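PDB 5EFZ: ethyl acetate hydrolase from Pseudomonas veronii, which hydrolyses ethyl acetate to ethanol and acetate, a step in the breakdown of short-chain methyl ketones such as 2-butanone. Local coordinates for residues E324-R329 with L352-S357; T66-T71 with E217-L222. One frame throughout, in Å; residues are numbered along the deposited sequence.

How the contacts relate
Contacts 1 and 2 lie at different places around one mixed sheet of the alpha/beta hydrolase fold. Contact 2 closes first along the chain: it joins the loop after strand 61-65 to helix 213-227, far on in sequence, and its Tyr68 side chain lies about 6 Å from that of Ser151, the inferred nucleophile. Contact 1 follows entirely after it, tying the chain just beyond edge strand 324-325 to the end of helix 342-356. The centres of contact 1 and contact 2 are 27 Å apart, on opposite sides of the chain's centre. Contact 1, a surface ion pair, fastens the sheet's edge to the last helix; contact 2, a buried polar link, joins the acetate-binding loop to helix 213-227.

Contact 1. Residues E324-R329 with L352-S357; sequences EFRPLR and LAELLS
The two terminal nitrogens of Arg326 each take one oxygen of Glu354 at the surface, the side chains crossing at about a right angle. Arg326 NH1 donates to Glu354 OE1 at 3.0 Å, nearly straight at 160°, while the shorter bond from Arg326 NH2 to Glu354 OE2, 2.7 Å, is bent and weak. The pairing is not coplanar: the guanidinium and carboxylate planes stand 82° apart, and NH1 reaches OE1 from above the carboxylate plane, although OE1 itself lies in the plane of the guanidinium.

Behind this pair, Arg326 grips Glu324 side-on, with both NE and NH2 directed to the single oxygen OE1, each at 2.9 Å. One cation therefore serves two acids in a salt-bridge network. In the alpha/beta hydrolase fold this joins the loop just past 324-325, one of the two edge strands of the mixed sheet, to the last turn of helix 342-356. A methionine in place of Arg326 would probably leave two like-charged carboxylates, with Glu324 OE1 and Glu354 OE2 5.0 Å apart, without their shared cation.

Further out, His351 ND1 is hydrogen-bonded to Arg326 NH1, and Tyr298 of strand 296-300 touches both Arg326 and Glu354. The Glu354 chain is extended, with CG anti to the backbone N (chi1 178°), which carries the carboxylate out from the helix to the arginine.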
# COMPACT_ATOMS: atom_id res chain seq x y z
N GLU A 324 -12.50 -15.50 19.75
CA GLU A 324 -11.51 -16.37 19.12
C GLU A 324 -10.91 -15.67 17.94
O GLU A 324 -11.59 -14.95 17.23
CB GLU A 324 -12.12 -17.70 18.68
CG GLU A 324 -12.72 -18.45 19.86
CD GLU A 324 -13.18 -19.84 19.51
OE1 GLU A 324 -12.72 -20.39 18.49
OE2 GLU A 324 -14.02 -20.40 20.26
N PHE A 325 -9.62 -15.92 17.72
CA PHE A 325 -8.91 -15.32 16.59
C PHE A 325 -8.83 -16.36 15.47
O PHE A 325 -8.23 -17.43 15.64
CB PHE A 325 -7.52 -14.86 17.05
CG PHE A 325 -6.76 -14.05 16.02
CD1 PHE A 325 -7.25 -12.83 15.61
CD2 PHE A 325 -5.54 -14.51 15.51
CE1 PHE A 325 -6.55 -12.05 14.67
CE2 PHE A 325 -4.82 -13.74 14.56
CZ PHE A 325 -5.35 -12.51 14.14
N ARG A 326 -9.51 -16.09 14.37
CA ARG A 326 -9.57 -17.03 13.25
C ARG A 326 -9.27 -16.36 11.90
O ARG A 326 -10.17 -16.07 11.13
CB ARG A 326 -10.94 -17.69 13.20
CG ARG A 326 -11.11 -18.73 14.35
CD ARG A 326 -12.51 -19.16 14.55
NE ARG A 326 -12.63 -20.20 15.59
CZ ARG A 326 -13.14 -21.41 15.39
NH1 ARG A 326 -13.54 -21.75 14.18
NH2 ARG A 326 -13.24 -22.28 16.39
N PRO A 327 -7.99 -16.14 11.61
CA PRO A 327 -7.65 -15.46 10.35
C PRO A 327 -8.09 -16.32 9.15
O PRO A 327 -7.98 -17.56 9.22
CB PRO A 327 -6.12 -15.35 10.38
CG PRO A 327 -5.72 -15.63 11.78
CD PRO A 327 -6.79 -16.54 12.36
N LEU A 328 -8.52 -15.65 8.08
CA LEU A 328 -8.83 -16.29 6.81
C LEU A 328 -7.56 -16.29 5.97
O LEU A 328 -6.94 -15.25 5.79
CB LEU A 328 -9.93 -15.53 6.08
CG LEU A 328 -11.26 -15.54 6.84
CD1 LEU A 328 -12.21 -14.60 6.15
CD2 LEU A 328 -11.83 -16.96 6.84
N ARG A 329 -7.18 -17.44 5.43
CA ARG A 329 -5.90 -17.52 4.71
C ARG A 329 -6.20 -17.22 3.25
O ARG A 329 -6.88 -18.02 2.59
CB ARG A 329 -5.26 -18.91 4.85
CG ARG A 329 -4.85 -19.23 6.28
CD ARG A 329 -4.58 -20.71 6.53
NE ARG A 329 -4.13 -20.84 7.92
CZ ARG A 329 -2.90 -21.16 8.29
NH1 ARG A 329 -1.98 -21.51 7.40
NH2 ARG A 329 -2.59 -21.20 9.58
N LEU A 352 -18.02 -19.79 10.22
CA LEU A 352 -19.35 -19.26 10.53
C LEU A 352 -20.32 -20.35 10.99
O LEU A 352 -21.16 -20.12 11.86
CB LEU A 352 -19.95 -18.54 9.34
CG LEU A 352 -19.33 -17.18 8.97
CD1 LEU A 352 -20.10 -16.60 7.77
CD2 LEU A 352 -19.30 -16.20 10.15
N ALA A 353 -20.24 -21.54 10.39
CA ALA A 353 -21.12 -22.63 10.79
C ALA A 353 -20.78 -23.04 12.23
O ALA A 353 -21.66 -23.36 13.03
CB ALA A 353 -21.00 -23.82 9.81
N GLU A 354 -19.50 -22.99 12.57
CA GLU A 354 -19.07 -23.38 13.91
C GLU A 354 -19.56 -22.34 14.90
O GLU A 354 -20.05 -22.67 15.96
CB GLU A 354 -17.55 -23.52 13.97
CG GLU A 354 -17.05 -23.88 15.36
CD GLU A 354 -15.57 -24.20 15.40
OE1 GLU A 354 -14.95 -24.36 14.32
OE2 GLU A 354 -15.03 -24.30 16.51
N LEU A 355 -19.46 -21.07 14.51
CA LEU A 355 -19.94 -19.97 15.36
C LEU A 355 -21.43 -20.09 15.63
O LEU A 355 -21.88 -19.93 16.77
CB LEU A 355 -19.64 -18.62 14.70
CG LEU A 355 -20.06 -17.37 15.48
CD1 LEU A 355 -19.50 -17.41 16.89
CD2 LEU A 355 -19.50 -16.13 14.72
N LEU A 356 -22.20 -20.37 14.58
CA LEU A 356 -23.66 -20.48 14.71
C LEU A 356 -24.08 -21.70 15.51
O LEU A 356 -25.26 -21.82 15.87
CB LEU A 356 -24.31 -20.52 13.33
CG LEU A 356 -24.31 -19.12 12.65
CD1 LEU A 356 -24.48 -19.24 11.12
CD2 LEU A 356 -25.46 -18.30 13.24
N SER A 357 -23.16 -22.61 15.79
CA SER A 357 -23.53 -23.80 16.56
C SER A 357 -23.18 -23.65 18.05
O SER A 357 -23.42 -24.57 18.85
CB SER A 357 -22.86 -25.04 15.97
OG SER A 357 -21.49 -25.06 16.34

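Contact 2. Residues T66-T71 with E217-L222. With ACT (acetate ion), chain O.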
# COMPACT_ATOMS: atom_id res chain seq x y z
N THR A 66 -23.40 -3.54 5.08
CA THR A 66 -22.67 -3.53 3.81
C THR A 66 -21.37 -2.74 3.96
O THR A 66 -21.18 -1.99 4.95
CB THR A 66 -23.54 -2.93 2.67
OG1 THR A 66 -23.85 -1.57 3.00
CG2 THR A 66 -24.91 -3.70 2.53
N TRP A 67 -20.47 -2.92 3.00
CA TRP A 67 -19.13 -2.37 3.12
C TRP A 67 -18.96 -1.15 2.23
O TRP A 67 -19.90 -0.70 1.57
CB TRP A 67 -18.08 -3.44 2.78
CG TRP A 67 -18.27 -4.14 1.46
CD1 TRP A 67 -18.46 -3.56 0.22
CD2 TRP A 67 -18.22 -5.56 1.23
NE1 TRP A 67 -18.56 -4.54 -0.75
CE2 TRP A 67 -18.43 -5.77 -0.16
CE3 TRP A 67 -18.05 -6.67 2.07
CZ2 TRP A 67 -18.45 -7.05 -0.73
CZ3 TRP A 67 -18.08 -7.95 1.51
CH2 TRP A 67 -18.27 -8.13 0.12
N TYR A 68 -17.74 -0.62 2.23
CA TYR A 68 -17.44 0.59 1.46
C TYR A 68 -17.70 0.38 -0.04
O TYR A 68 -17.18 -0.56 -0.60
CB TYR A 68 -15.97 0.99 1.66
CG TYR A 68 -15.58 2.16 0.75
CD1 TYR A 68 -15.86 3.48 1.12
CD2 TYR A 68 -14.94 1.93 -0.48
CE1 TYR A 68 -15.51 4.55 0.28
CE2 TYR A 68 -14.59 3.01 -1.33
CZ TYR A 68 -14.88 4.30 -0.93
OH TYR A 68 -14.54 5.32 -1.77
N SER A 69 -18.49 1.28 -0.65
CA SER A 69 -18.84 1.26 -2.08
C SER A 69 -19.81 0.13 -2.44
O SER A 69 -20.23 0.01 -3.59
CB SER A 69 -17.59 1.20 -3.00
OG SER A 69 -17.05 -0.12 -3.05
N GLY A 70 -20.22 -0.65 -1.45
CA GLY A 70 -20.99 -1.85 -1.70
C GLY A 70 -22.48 -1.69 -1.43
O GLY A 70 -22.95 -0.68 -0.87
N THR A 71 -23.24 -2.68 -1.87
CA THR A 71 -24.66 -2.72 -1.61
C THR A 71 -25.05 -4.11 -1.14
O THR A 71 -24.22 -5.03 -1.08
CB THR A 71 -25.51 -2.39 -2.86
OG1 THR A 71 -25.37 -3.46 -3.81
CG2 THR A 71 -25.10 -1.01 -3.51
N GLU A 217 -11.05 6.83 -11.67
CA GLU A 217 -9.98 5.93 -12.13
C GLU A 217 -8.76 5.96 -11.19
O GLU A 217 -8.16 4.92 -10.93
CB GLU A 217 -9.55 6.30 -13.56
CG GLU A 217 -10.56 5.88 -14.64
CD GLU A 217 -10.01 5.98 -16.06
OE1 GLU A 217 -8.78 6.24 -16.23
OE2 GLU A 217 -10.81 5.79 -17.00
N ARG A 218 -8.37 7.15 -10.69
CA ARG A 218 -7.21 7.24 -9.77
C ARG A 218 -7.54 6.51 -8.48
O ARG A 218 -6.69 5.83 -7.88
CB ARG A 218 -6.82 8.72 -9.48
CG ARG A 218 -6.35 9.51 -10.72
CD ARG A 218 -6.18 11.04 -10.42
NE ARG A 218 -5.88 11.83 -11.63
CZ ARG A 218 -6.50 12.96 -11.97
NH1 ARG A 218 -7.47 13.44 -11.19
NH2 ARG A 218 -6.16 13.62 -13.07
N HIS A 219 -8.79 6.66 -8.05
CA HIS A 219 -9.32 5.98 -6.88
C HIS A 219 -9.22 4.46 -7.08
O HIS A 219 -8.73 3.73 -6.21
CB HIS A 219 -10.78 6.42 -6.72
CG HIS A 219 -11.44 6.03 -5.43
ND1 HIS A 219 -11.28 6.75 -4.27
CD2 HIS A 219 -12.31 5.03 -5.16
CE1 HIS A 219 -12.04 6.21 -3.32
NE2 HIS A 219 -12.65 5.16 -3.83
N ALA A 220 -9.64 4.00 -8.27
CA ALA A 220 -9.53 2.57 -8.61
C ALA A 220 -8.08 2.09 -8.61
O ALA A 220 -7.79 0.97 -8.17
CB ALA A 220 -10.17 2.29 -9.97
N LYS A 221 -7.16 2.89 -9.13
CA LYS A 221 -5.75 2.47 -9.14
C LYS A 221 -5.21 2.33 -7.72
O LYS A 221 -4.45 1.40 -7.42
CB LYS A 221 -4.89 3.46 -9.92
CG LYS A 221 -4.99 3.35 -11.42
CD LYS A 221 -3.83 4.17 -12.01
CE LYS A 221 -3.81 4.23 -13.50
NZ LYS A 221 -2.66 5.10 -13.95
N LEU A 222 -5.59 3.25 -6.84
CA LEU A 222 -5.15 3.17 -5.45
C LEU A 222 -5.71 1.93 -4.78
O LEU A 222 -5.02 1.29 -3.97
CB LEU A 222 -5.56 4.41 -4.68
CG LEU A 222 -4.79 5.65 -5.07
CD1 LEU A 222 -5.58 6.94 -4.69
CD2 LEU A 222 -3.42 5.65 -4.37
C ACT O . -14.53 -2.08 2.37
O ACT O . -13.30 -2.07 2.67
OXT ACT O . -15.35 -1.68 3.26
CH3 ACT O . -14.97 -2.56 1.02
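A buried polar contact between a loop and a helix links Tyr68 to His219 at the side of the active site. The loop, 66-71, follows strand 61-65 and forms a type II turn from Trp67 to Gly70; the partner belongs to helix 213-227. The two side chains approach from opposite directions, and the Tyr68 hydroxyl comes to the NE2 edge of the imidazole, near its plane: His219 NE2 lies 2.8 Å from Tyr68 OH, a weak hydrogen bond with an N-H...O angle of 120°. Both side chains have CG anti to the backbone N, which extends each toward the other.

The stronger polar partner of His219 is the carbonyl of Leu191, bound through ND1, and Trp223 and Phe258 pack edge-to-face against its ring. Tyr68 in turn is lined by Leu266, Met269 and Ala270 of helix 263-274.

At the other end of the same residue, Tyr68 N donates to acetate OXT at 2.8 Å and 161°. This acetate, probably from the crystallisation liquor, is also hydrogen-bonded to Met152 N and to Ser151 and His334, inferred to be the nucleophile and the catalytic histidine. With the backbone N-H groups of Tyr68 and Met152 both bound to it, the arrangement is consistent with an oxyanion hole, as in other alpha/beta hydrolases; Tyr68 would then serve that site through its backbone while its hydroxyl makes only a weak bond to His219.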